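Local coordinates for iron transport multicopper oxidase FET3 (Saccharomyces cerevisiae, PDB 1ZPU), which oxidises ferrous to ferric iron with dioxygen, using four copper ions, so that the permease FTR1 can carry the iron into the yeast cell, at residues Arg191-Gly196 with Ala233-Val238; Phe198-Phe203 with Lys255-Met260; Met227-Val232 with Asp294-Asp299; Asp407-Asp412 with Val441-Asn446. All coordinates share one frame; numbering follows the deposited sequence.

Overall arrangement
Following the chain from its N terminus, contacts 1, 2 and 3 open in turn at 191-196, 198-203 and 227-232 and close in the same order at 233-238, 255-260 and 294-299, so all three cross. Contact 1 pairs neighbouring strands in one sheet of the second plastocyanin-like domain, contact 2 neighbouring strands in the sheet that faces it. Contact 3 lays the connection that leads on to the third such domain against strand 228-230, the neighbour of strand 201-205 of contact 2. Contact 4 opens only after these have closed, and joins two loops of the third domain. A salt bridge from Asp298 to Arg442 couples contacts 3 and 4, and Tyr229 reaches from contact 3 into contact 2.

Contact 1. Residues Arg191-Gly196 with Ala233-Val238; sequences RIVNVG and AQRYTV
Ile192 and Tyr236 form the central hydrogen-bonded pair of two antiparallel strands, with Ile192 N giving to Tyr236 O (2.8 Å) and Tyr236 N giving to Ile192 O (2.9 Å). Farther along, Asn194 N donates to Gln234 O, and Ala233 N closes the pairing on Asn194 O at 2.6 Å. The non-hydrogen-bonded pairs lie between and beyond these links. In one of them Val193 and Arg235 project side by side from the same face, Val193 CG2 touching Arg235 CG at 3.7 Å; in the other, Arg191 runs beside Thr237. On the reverse face Ile192 leans over to Val238, CD1 to CB 4.1 Å.

Arg235 does not stay with its neighbour. Two successive bends, chi2 82° and chi3 78°, carry its guanidinium away from Val193, to a place where NH1 gives a hydrogen bond to Ala233 O (3.1 Å), NE gives to Thr101 O and NH2 forms a salt bridge with Asp437. The side chain comes within about 3 Å of that of His62, a type 3 copper ligand. Asn194 ends its strand in an Asx turn, its OD1 accepting from Gly196 N, while ND2 gives to Ile230 O and fastens this turn to the other sheet.

Arg191 is held at its far end by Glu134, and Tyr236 OH by Arg436. Strand 187-194 runs between strands 133-142 and 235-241, with strand 228-230 packed over Ile192 and Tyr236 and strand 100-105 of the first domain over Val193 and Arg235.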
# COMPACT_ATOMS: atom_id res chain seq x y z
N ARG A 191 11.56 -11.18 6.77
CA ARG A 191 10.78 -10.05 6.26
C ARG A 191 9.35 -10.47 6.01
O ARG A 191 9.07 -11.21 5.07
CB ARG A 191 11.36 -9.52 4.95
CG ARG A 191 12.82 -9.18 4.96
CD ARG A 191 13.32 -9.10 3.55
NE ARG A 191 14.75 -9.37 3.47
CZ ARG A 191 15.67 -8.42 3.60
NH1 ARG A 191 15.31 -7.15 3.79
NH2 ARG A 191 16.96 -8.75 3.54
N ILE A 192 8.44 -10.00 6.85
CA ILE A 192 7.03 -10.36 6.68
C ILE A 192 6.32 -9.23 5.98
O ILE A 192 6.26 -8.12 6.51
CB ILE A 192 6.35 -10.69 8.04
CG1 ILE A 192 7.23 -11.63 8.85
CG2 ILE A 192 5.04 -11.41 7.83
CD1 ILE A 192 7.03 -11.50 10.35
N VAL A 193 5.80 -9.50 4.78
CA VAL A 193 5.13 -8.47 3.98
C VAL A 193 3.71 -8.88 3.70
O VAL A 193 3.47 -9.99 3.19
CB VAL A 193 5.84 -8.25 2.62
CG1 VAL A 193 5.20 -7.10 1.87
CG2 VAL A 193 7.34 -8.00 2.80
N ASN A 194 2.75 -8.01 4.00
CA ASN A 194 1.39 -8.27 3.54
C ASN A 194 1.11 -7.67 2.15
O ASN A 194 0.79 -6.48 2.03
CB ASN A 194 0.35 -7.87 4.57
CG ASN A 194 -1.02 -8.29 4.15
OD1 ASN A 194 -1.23 -8.64 2.98
ND2 ASN A 194 -1.97 -8.27 5.08
N VAL A 195 1.25 -8.48 1.10
CA VAL A 195 1.05 -8.02 -0.28
C VAL A 195 -0.40 -8.26 -0.73
O VAL A 195 -0.67 -8.40 -1.92
CB VAL A 195 2.02 -8.74 -1.21
CG1 VAL A 195 3.47 -8.28 -0.94
CG2 VAL A 195 1.89 -10.23 -1.02
N GLY A 196 -1.32 -8.33 0.22
CA GLY A 196 -2.71 -8.59 -0.08
C GLY A 196 -3.41 -7.34 -0.59
O GLY A 196 -2.85 -6.24 -0.56
N ALA A 233 -0.03 -4.05 2.58
CA ALA A 233 0.95 -3.04 2.20
C ALA A 233 2.02 -2.78 3.25
O ALA A 233 3.05 -2.22 2.94
CB ALA A 233 0.27 -1.73 1.79
N GLN A 234 1.78 -3.16 4.49
CA GLN A 234 2.83 -2.94 5.48
C GLN A 234 3.83 -4.08 5.60
O GLN A 234 3.54 -5.21 5.21
CB GLN A 234 2.33 -2.41 6.84
CG GLN A 234 1.19 -3.09 7.56
CD GLN A 234 0.62 -2.21 8.71
OE1 GLN A 234 0.61 -0.97 8.62
NE2 GLN A 234 0.15 -2.86 9.78
N ARG A 235 5.02 -3.75 6.10
CA ARG A 235 6.10 -4.71 6.24
C ARG A 235 6.58 -4.69 7.68
O ARG A 235 6.86 -3.62 8.22
CB ARG A 235 7.27 -4.33 5.33
CG ARG A 235 6.99 -4.46 3.86
CD ARG A 235 6.24 -3.25 3.29
NE ARG A 235 7.14 -2.12 3.08
CZ ARG A 235 6.78 -0.84 3.14
NH1 ARG A 235 5.54 -0.50 3.43
NH2 ARG A 235 7.69 0.11 2.94
N TYR A 236 6.64 -5.86 8.31
CA TYR A 236 7.38 -5.99 9.56
C TYR A 236 8.55 -6.89 9.25
O TYR A 236 8.37 -7.98 8.74
CB TYR A 236 6.55 -6.60 10.70
CG TYR A 236 5.48 -5.70 11.28
CD1 TYR A 236 5.56 -5.20 12.58
CD2 TYR A 236 4.36 -5.35 10.51
CE1 TYR A 236 4.54 -4.35 13.09
CE2 TYR A 236 3.36 -4.53 11.00
CZ TYR A 236 3.45 -4.03 12.27
OH TYR A 236 2.41 -3.23 12.68
N THR A 237 9.75 -6.41 9.54
CA THR A 237 10.95 -7.24 9.51
C THR A 237 11.30 -7.64 10.94
O THR A 237 11.32 -6.82 11.86
CB THR A 237 12.14 -6.54 8.84
OG1 THR A 237 11.76 -6.10 7.53
CG2 THR A 237 13.32 -7.49 8.74
N VAL A 238 11.60 -8.92 11.10
CA VAL A 238 11.59 -9.56 12.40
C VAL A 238 12.78 -10.52 12.51
O VAL A 238 13.10 -11.25 11.55
CB VAL A 238 10.22 -10.30 12.55
CG1 VAL A 238 10.35 -11.66 13.16
CG2 VAL A 238 9.22 -9.43 13.30

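Contact 2. Residues Phe198-Phe203 with Lys255-Met260; sequences FVSQYF and KFDDTM. With NAG (2-acetamido-2-deoxy-beta-D-glucopyranose), chain L.
Tyr202 and Lys255 are joined by two backbone hydrogen bonds, Tyr202 N to Lys255 O and Lys255 N to Tyr202 O, each 2.9 Å long. The antiparallel pairing runs out at Asp257, whose N gives to Ser200 O at 3.1 Å; beyond it the chain turns into a short 3-10 segment that brings Met260 back over Ser200.

Sulfur supplies a second kind of contact. Met260 SD accepts a weak but nearly straight bond from Ser200 N (3.5 Å, 166°), and the bend at the end of the methionine (chi3 70°) leaves its CE near Phe198 O.

Apolar packing is shared by two phenylalanines. Val199 stands at about a right angle to Phe256, with CG1 at 3.4 Å from CD2, while Val199 CG2 lies over the rim of one face of the Phe198 ring. Phe198 CE1 packs on Met260 CB at 4.3 Å. Separately, Phe198 CZ approaches the carbonyl oxygen Met260 O.

Among the polar side chains, Ser200 OG and Asp257 OD1 both bond to Tyr229 OH. Lys255 extends the other way, its CE 3.4 Å from O5 of an N-acetylglucosamine of an attached glycan.

The contact therefore changes character along its length, from regular backbone pairing beside the sugar to an end where thioether, aromatic and hydroxyl groups meet, the side chain of Phe198 about 5 Å from that of the type 1 copper ligand His468.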
# COMPACT_ATOMS: atom_id res chain seq x y z
N PHE A 198 -6.77 -6.73 0.37
CA PHE A 198 -7.93 -6.46 1.20
C PHE A 198 -7.62 -6.66 2.68
O PHE A 198 -7.47 -5.72 3.43
CB PHE A 198 -9.11 -7.35 0.74
CG PHE A 198 -10.37 -7.21 1.55
CD1 PHE A 198 -10.64 -6.08 2.31
CD2 PHE A 198 -11.33 -8.21 1.50
CE1 PHE A 198 -11.84 -5.96 3.03
CE2 PHE A 198 -12.54 -8.10 2.23
CZ PHE A 198 -12.78 -6.97 2.99
N VAL A 199 -7.47 -7.91 3.07
CA VAL A 199 -7.64 -8.32 4.45
C VAL A 199 -6.37 -8.21 5.34
O VAL A 199 -5.29 -8.65 4.97
CB VAL A 199 -8.23 -9.75 4.38
CG1 VAL A 199 -7.58 -10.70 5.37
CG2 VAL A 199 -9.72 -9.70 4.50
N SER A 200 -6.50 -7.61 6.51
CA SER A 200 -5.40 -7.65 7.51
C SER A 200 -5.17 -9.07 8.02
O SER A 200 -6.09 -9.89 8.06
CB SER A 200 -5.75 -6.81 8.73
OG SER A 200 -5.97 -5.44 8.44
N GLN A 201 -3.95 -9.38 8.44
CA GLN A 201 -3.70 -10.72 8.95
C GLN A 201 -2.99 -10.70 10.28
O GLN A 201 -2.15 -9.83 10.53
CB GLN A 201 -2.85 -11.51 7.98
CG GLN A 201 -3.50 -11.75 6.63
CD GLN A 201 -2.75 -12.78 5.83
OE1 GLN A 201 -2.12 -13.68 6.40
NE2 GLN A 201 -2.79 -12.67 4.52
N TYR A 202 -3.33 -11.65 11.14
CA TYR A 202 -2.51 -11.88 12.32
C TYR A 202 -1.48 -12.91 11.93
O TYR A 202 -1.76 -13.84 11.16
CB TYR A 202 -3.32 -12.41 13.49
CG TYR A 202 -4.47 -11.54 13.91
CD1 TYR A 202 -5.71 -11.70 13.31
CD2 TYR A 202 -4.32 -10.57 14.91
CE1 TYR A 202 -6.78 -10.92 13.69
CE2 TYR A 202 -5.39 -9.78 15.30
CZ TYR A 202 -6.62 -9.96 14.68
OH TYR A 202 -7.72 -9.19 15.02
N PHE A 203 -0.27 -12.74 12.45
CA PHE A 203 0.81 -13.64 12.13
C PHE A 203 1.56 -14.03 13.38
O PHE A 203 1.90 -13.17 14.19
CB PHE A 203 1.77 -12.99 11.15
CG PHE A 203 2.92 -13.87 10.77
CD1 PHE A 203 2.81 -14.75 9.70
CD2 PHE A 203 4.11 -13.82 11.50
CE1 PHE A 203 3.87 -15.55 9.35
CE2 PHE A 203 5.17 -14.62 11.17
CZ PHE A 203 5.06 -15.50 10.10
N LYS A 255 -3.78 -15.71 10.17
CA LYS A 255 -5.20 -15.70 10.48
C LYS A 255 -5.88 -14.47 9.89
O LYS A 255 -5.32 -13.37 9.96
CB LYS A 255 -5.39 -15.72 12.00
CG LYS A 255 -6.79 -16.01 12.47
CD LYS A 255 -6.89 -15.90 13.98
CE LYS A 255 -8.15 -16.57 14.51
NZ LYS A 255 -9.30 -16.50 13.56
N PHE A 256 -7.07 -14.65 9.30
CA PHE A 256 -7.88 -13.55 8.79
C PHE A 256 -8.24 -12.59 9.92
O PHE A 256 -8.47 -13.03 11.06
CB PHE A 256 -9.21 -14.08 8.28
CG PHE A 256 -9.27 -14.37 6.81
CD1 PHE A 256 -9.04 -15.64 6.33
CD2 PHE A 256 -9.67 -13.37 5.92
CE1 PHE A 256 -9.13 -15.91 4.99
CE2 PHE A 256 -9.77 -13.63 4.57
CZ PHE A 256 -9.50 -14.89 4.09
N ASP A 257 -8.31 -11.30 9.62
CA ASP A 257 -9.05 -10.37 10.47
C ASP A 257 -10.50 -10.34 9.96
O ASP A 257 -10.86 -9.53 9.10
CB ASP A 257 -8.43 -8.99 10.39
CG ASP A 257 -9.19 -7.95 11.18
OD1 ASP A 257 -8.70 -6.81 11.23
OD2 ASP A 257 -10.28 -8.25 11.74
N ASP A 258 -11.32 -11.24 10.48
CA ASP A 258 -12.63 -11.49 9.88
C ASP A 258 -13.61 -10.34 10.16
O ASP A 258 -14.68 -10.25 9.57
CB ASP A 258 -13.19 -12.84 10.33
CG ASP A 258 -13.22 -12.98 11.84
OD1 ASP A 258 -12.82 -14.05 12.35
OD2 ASP A 258 -13.63 -12.01 12.51
N THR A 259 -13.21 -9.48 11.07
CA THR A 259 -13.84 -8.19 11.32
C THR A 259 -14.10 -7.42 10.02
O THR A 259 -15.13 -6.77 9.85
CB THR A 259 -12.91 -7.42 12.26
OG1 THR A 259 -13.32 -7.70 13.59
CG2 THR A 259 -12.87 -5.88 11.99
N MET A 260 -13.16 -7.52 9.08
CA MET A 260 -13.20 -6.75 7.85
C MET A 260 -14.13 -7.38 6.84
O MET A 260 -14.50 -6.74 5.85
CB MET A 260 -11.79 -6.59 7.29
CG MET A 260 -10.85 -5.98 8.31
SD MET A 260 -9.15 -5.80 7.80
CE MET A 260 -9.24 -4.50 6.56
C1 NAG L . -8.60 -20.35 14.31
C2 NAG L . -9.43 -21.51 14.83
C3 NAG L . -10.16 -21.22 16.15
C4 NAG L . -9.18 -20.78 17.22
C5 NAG L . -8.47 -19.56 16.64
C6 NAG L . -7.43 -19.02 17.61
C7 NAG L . -10.59 -23.21 13.52
C8 NAG L . -9.47 -24.20 13.70
N2 NAG L . -10.38 -21.92 13.83
O3 NAG L . -10.79 -22.37 16.65
O4 NAG L . -9.94 -20.51 18.39
O5 NAG L . -7.82 -19.86 15.39
O6 NAG L . -6.37 -19.94 17.71
O7 NAG L . -11.67 -23.62 13.08

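Contact 3. Residues Met227-Val232 with Asp294-Asp299; sequences MLYITV and DNFLDD
Tyr229 and Phe296 meet where the edge strand 228-230 of the second cupredoxin-like domain receives the long connection to the third. Their side chains lie side by side and point the same way, yet the rings are not stacked: the planes are inclined by 33° and the centroids are 5.2 Å apart. What lies over the phenylalanine is instead the methylene of the tyrosine. Tyr229 CB sits above one face, toward the rim, in a CH-pi contact 3.7 Å from the centroid of the Phe296 ring.

Each ring is placed by its first torsion. The Phe296 ring projects between its own backbone N and carbonyl carbon (chi1 55°), which turns a face to the strand. Tyr229 carries CG on the far side from its N (chi1 -178°), so that its ring leads on past Phe296 toward the 3-10 segment 258-260, where it touches Met260. Along the way the tyrosine ring meets Tyr202 and Tyr440 edge-to-face, the latter belonging to the third domain; Phe296 also touches Tyr440. The aromatic cluster thus spans the junction of the two domains.

The residues before Tyr229 pack more simply. Met227 crosses Phe296 at its root, CG to CB 4.2 Å, and Leu228 runs beside Leu297, their CD2 atoms 4.1 Å apart. One backbone hydrogen bond ties the connection to Met227: Leu297 N gives to Met227 O at 3.1 Å.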
# COMPACT_ATOMS: atom_id res chain seq x y z
N MET A 227 2.97 -12.01 18.60
CA MET A 227 2.00 -11.87 17.51
C MET A 227 2.04 -10.51 16.80
O MET A 227 2.21 -9.46 17.43
CB MET A 227 0.59 -12.16 18.05
CG MET A 227 -0.44 -12.36 16.96
SD MET A 227 -2.09 -12.75 17.56
CE MET A 227 -1.79 -14.25 18.48
N LEU A 228 1.88 -10.52 15.48
CA LEU A 228 1.77 -9.26 14.72
C LEU A 228 0.41 -9.10 14.09
O LEU A 228 -0.20 -10.09 13.69
CB LEU A 228 2.82 -9.17 13.62
CG LEU A 228 4.30 -9.26 13.98
CD1 LEU A 228 5.14 -9.43 12.73
CD2 LEU A 228 4.75 -8.05 14.79
N TYR A 229 -0.07 -7.87 14.00
CA TYR A 229 -1.22 -7.53 13.16
C TYR A 229 -0.67 -6.75 11.95
O TYR A 229 -0.20 -5.63 12.10
CB TYR A 229 -2.24 -6.72 13.95
CG TYR A 229 -3.51 -6.35 13.19
CD1 TYR A 229 -4.59 -7.22 13.11
CD2 TYR A 229 -3.61 -5.12 12.54
CE1 TYR A 229 -5.74 -6.89 12.40
CE2 TYR A 229 -4.75 -4.77 11.83
CZ TYR A 229 -5.81 -5.65 11.77
OH TYR A 229 -6.93 -5.26 11.05
N ILE A 230 -0.71 -7.35 10.77
CA ILE A 230 -0.16 -6.73 9.57
C ILE A 230 -1.28 -6.42 8.58
O ILE A 230 -1.94 -7.35 8.08
CB ILE A 230 0.84 -7.68 8.84
CG1 ILE A 230 1.76 -8.35 9.87
CG2 ILE A 230 1.62 -6.94 7.80
CD1 ILE A 230 2.83 -9.22 9.26
N THR A 231 -1.49 -5.13 8.29
CA THR A 231 -2.47 -4.71 7.29
C THR A 231 -1.86 -4.90 5.93
O THR A 231 -0.66 -5.13 5.81
CB THR A 231 -2.90 -3.21 7.43
OG1 THR A 231 -1.94 -2.35 6.79
CG2 THR A 231 -3.12 -2.79 8.88
N VAL A 232 -2.65 -4.77 4.87
CA VAL A 232 -2.09 -4.90 3.52
C VAL A 232 -1.11 -3.77 3.32
O VAL A 232 -1.30 -2.69 3.87
CB VAL A 232 -3.13 -4.92 2.43
CG1 VAL A 232 -4.05 -6.09 2.62
CG2 VAL A 232 -3.91 -3.64 2.40
N ASP A 294 -5.87 -10.47 20.75
CA ASP A 294 -5.96 -9.08 21.22
C ASP A 294 -4.63 -8.55 21.74
O ASP A 294 -4.56 -7.39 22.14
CB ASP A 294 -7.03 -8.92 22.32
CG ASP A 294 -8.45 -9.26 21.84
OD1 ASP A 294 -8.68 -9.52 20.64
OD2 ASP A 294 -9.37 -9.26 22.69
N ASN A 295 -3.59 -9.39 21.75
CA ASN A 295 -2.31 -8.98 22.34
C ASN A 295 -1.17 -8.85 21.35
O ASN A 295 -0.00 -8.91 21.73
CB ASN A 295 -1.91 -9.90 23.48
CG ASN A 295 -2.97 -10.00 24.54
OD1 ASN A 295 -3.49 -8.99 25.01
ND2 ASN A 295 -3.31 -11.22 24.93
N PHE A 296 -1.51 -8.65 20.08
CA PHE A 296 -0.51 -8.37 19.06
C PHE A 296 0.16 -7.03 19.36
O PHE A 296 -0.41 -6.18 20.03
CB PHE A 296 -1.16 -8.32 17.65
CG PHE A 296 -2.31 -7.35 17.56
CD1 PHE A 296 -2.09 -6.02 17.24
CD2 PHE A 296 -3.62 -7.77 17.82
CE1 PHE A 296 -3.14 -5.12 17.17
CE2 PHE A 296 -4.68 -6.88 17.75
CZ PHE A 296 -4.44 -5.55 17.43
N LEU A 297 1.38 -6.86 18.84
CA LEU A 297 2.11 -5.61 18.96
C LEU A 297 1.37 -4.41 18.36
O LEU A 297 0.95 -4.44 17.22
CB LEU A 297 3.47 -5.75 18.26
CG LEU A 297 4.34 -4.51 18.14
CD1 LEU A 297 4.98 -4.20 19.50
CD2 LEU A 297 5.38 -4.76 17.08
N ASP A 298 1.23 -3.34 19.15
CA ASP A 298 0.72 -2.07 18.63
C ASP A 298 1.90 -1.26 18.11
O ASP A 298 2.69 -0.72 18.90
CB ASP A 298 -0.08 -1.29 19.70
CG ASP A 298 -0.77 -0.05 19.12
OD1 ASP A 298 -0.43 0.36 17.99
OD2 ASP A 298 -1.65 0.52 19.81
N ASP A 299 2.01 -1.20 16.79
CA ASP A 299 3.13 -0.56 16.12
C ASP A 299 3.28 0.92 16.47
O ASP A 299 4.33 1.50 16.22
CB ASP A 299 3.04 -0.75 14.62
CG ASP A 299 1.71 -0.27 14.04
OD1 ASP A 299 0.66 -0.53 14.66
OD2 ASP A 299 1.71 0.36 12.96

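Contact 4. Residues Asp407-Asp412 with Val441-Asn446; sequences DRTYDD and VRPQSN
Arg442 crosses Thr409 at about a right angle and is touched along nearly its whole length. Its CB lies 3.2 Å from Thr409 OG1, and CG and CD pass the same hydroxyl, CD also coming near Thr409 N. The chain is extended from CG to NE, which carries the guanidinium out to Asp407. There NH1 gives to Asp407 O (3.1 Å, 160°); the oxygen lies in the guanidinium plane, but the nitrogen stands 62° out of the carbonyl plane. At the tip NH2 forms a salt bridge with Asp298, in the connection from the second domain.

The neighbouring residues fasten the two loops by their own bonds. Ser445 OG gives to Arg408 O, Tyr410 N to Pro443 O at 3.1 Å, and Gln444 NE2 returns to Tyr410 O at 3.0 Å from above the carbonyl plane, and NE2 also gives to Glu416 O. Asp407 N closes the far end on Asn446 O (2.9 Å). The carboxylate of Asp407 takes the hydroxyl of Tyr410 on OD2, with a weak bond from Asn446 ND2 to that same oxygen.

Residues 442-445 form a type II beta turn, with Pro443 and then Gln444, of positive phi (58°), at its corners. It belongs to the loops of the third cupredoxin-like domain near the type 1 copper site, Pro443 lying about 7 Å from the copper ligand His392, side chain to side chain.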
# COMPACT_ATOMS: atom_id res chain seq x y z
N ASP A 407 -6.23 6.69 17.67
CA ASP A 407 -7.15 6.41 18.77
C ASP A 407 -7.64 4.94 18.79
O ASP A 407 -7.48 4.21 17.80
CB ASP A 407 -8.31 7.42 18.74
CG ASP A 407 -8.91 7.70 20.11
OD1 ASP A 407 -8.52 7.06 21.11
OD2 ASP A 407 -9.80 8.58 20.19
N ARG A 408 -8.23 4.53 19.91
CA ARG A 408 -8.73 3.17 20.15
C ARG A 408 -9.93 2.82 19.27
O ARG A 408 -10.51 3.70 18.63
CB ARG A 408 -9.14 3.00 21.61
CG ARG A 408 -10.43 3.76 22.00
CD ARG A 408 -10.77 3.57 23.46
NE ARG A 408 -11.97 4.30 23.87
CZ ARG A 408 -13.22 3.85 23.78
NH1 ARG A 408 -13.48 2.66 23.27
NH2 ARG A 408 -14.23 4.60 24.21
N THR A 409 -10.31 1.54 19.25
CA THR A 409 -11.51 1.13 18.55
C THR A 409 -12.75 1.64 19.27
O THR A 409 -12.84 1.57 20.49
CB THR A 409 -11.57 -0.41 18.35
OG1 THR A 409 -10.66 -0.78 17.30
CG2 THR A 409 -12.98 -0.88 17.97
N TYR A 410 -13.67 2.19 18.48
CA TYR A 410 -15.00 2.55 18.97
C TYR A 410 -16.02 1.58 18.37
O TYR A 410 -16.48 1.75 17.24
CB TYR A 410 -15.35 4.02 18.67
CG TYR A 410 -14.46 5.00 19.41
CD1 TYR A 410 -13.40 5.64 18.76
CD2 TYR A 410 -14.66 5.27 20.77
CE1 TYR A 410 -12.57 6.53 19.44
CE2 TYR A 410 -13.83 6.16 21.46
CZ TYR A 410 -12.79 6.78 20.79
OH TYR A 410 -11.96 7.65 21.45
N ASP A 411 -16.36 0.55 19.16
CA ASP A 411 -17.12 -0.60 18.69
C ASP A 411 -18.61 -0.33 18.64
O ASP A 411 -19.24 -0.12 19.68
CB ASP A 411 -16.88 -1.81 19.59
CG ASP A 411 -17.09 -3.13 18.86
OD1 ASP A 411 -16.94 -4.20 19.50
OD2 ASP A 411 -17.40 -3.11 17.65
N ASP A 412 -19.17 -0.34 17.43
CA ASP A 412 -20.57 0.03 17.25
C ASP A 412 -21.51 -1.07 17.73
O ASP A 412 -22.69 -0.81 18.02
CB ASP A 412 -20.84 0.47 15.81
CG ASP A 412 -21.41 -0.63 14.95
OD1 ASP A 412 -20.64 -1.50 14.50
OD2 ASP A 412 -22.64 -0.60 14.72
N VAL A 441 -6.48 3.17 10.63
CA VAL A 441 -7.45 3.68 11.61
C VAL A 441 -8.28 2.52 12.10
O VAL A 441 -8.66 1.64 11.32
CB VAL A 441 -8.51 4.62 11.03
CG1 VAL A 441 -8.46 5.98 11.70
CG2 VAL A 441 -8.46 4.67 9.51
N ARG A 442 -8.60 2.56 13.39
CA ARG A 442 -9.49 1.58 13.96
C ARG A 442 -10.94 1.94 13.63
O ARG A 442 -11.22 3.08 13.24
CB ARG A 442 -9.24 1.45 15.47
CG ARG A 442 -7.91 0.75 15.78
CD ARG A 442 -7.59 0.71 17.26
NE ARG A 442 -6.28 0.11 17.51
CZ ARG A 442 -5.21 0.77 17.94
NH1 ARG A 442 -5.26 2.07 18.20
NH2 ARG A 442 -4.07 0.12 18.12
N PRO A 443 -11.86 0.96 13.74
CA PRO A 443 -13.28 1.23 13.51
C PRO A 443 -13.79 2.48 14.24
O PRO A 443 -13.62 2.62 15.46
CB PRO A 443 -13.95 -0.02 14.07
CG PRO A 443 -12.97 -1.08 13.78
CD PRO A 443 -11.63 -0.46 14.04
N GLN A 444 -14.40 3.37 13.47
CA GLN A 444 -15.04 4.58 13.98
C GLN A 444 -14.10 5.49 14.77
O GLN A 444 -14.53 6.29 15.59
CB GLN A 444 -16.28 4.22 14.80
CG GLN A 444 -17.29 3.32 14.10
CD GLN A 444 -18.70 3.45 14.68
OE1 GLN A 444 -19.64 3.83 13.97
NE2 GLN A 444 -18.85 3.15 15.97
N SER A 445 -12.80 5.37 14.51
CA SER A 445 -11.80 6.11 15.29
C SER A 445 -11.11 7.19 14.47
O SER A 445 -11.66 7.71 13.50
CB SER A 445 -10.80 5.14 15.91
OG SER A 445 -10.19 5.74 17.04
N ASN A 446 -9.90 7.56 14.88
CA ASN A 446 -9.16 8.63 14.23
C ASN A 446 -7.66 8.42 14.31
O ASN A 446 -7.18 7.65 15.13
CB ASN A 446 -9.54 10.00 14.83
CG ASN A 446 -9.33 10.06 16.34
OD1 ASN A 446 -8.22 10.25 16.83
ND2 ASN A 446 -10.41 9.92 17.08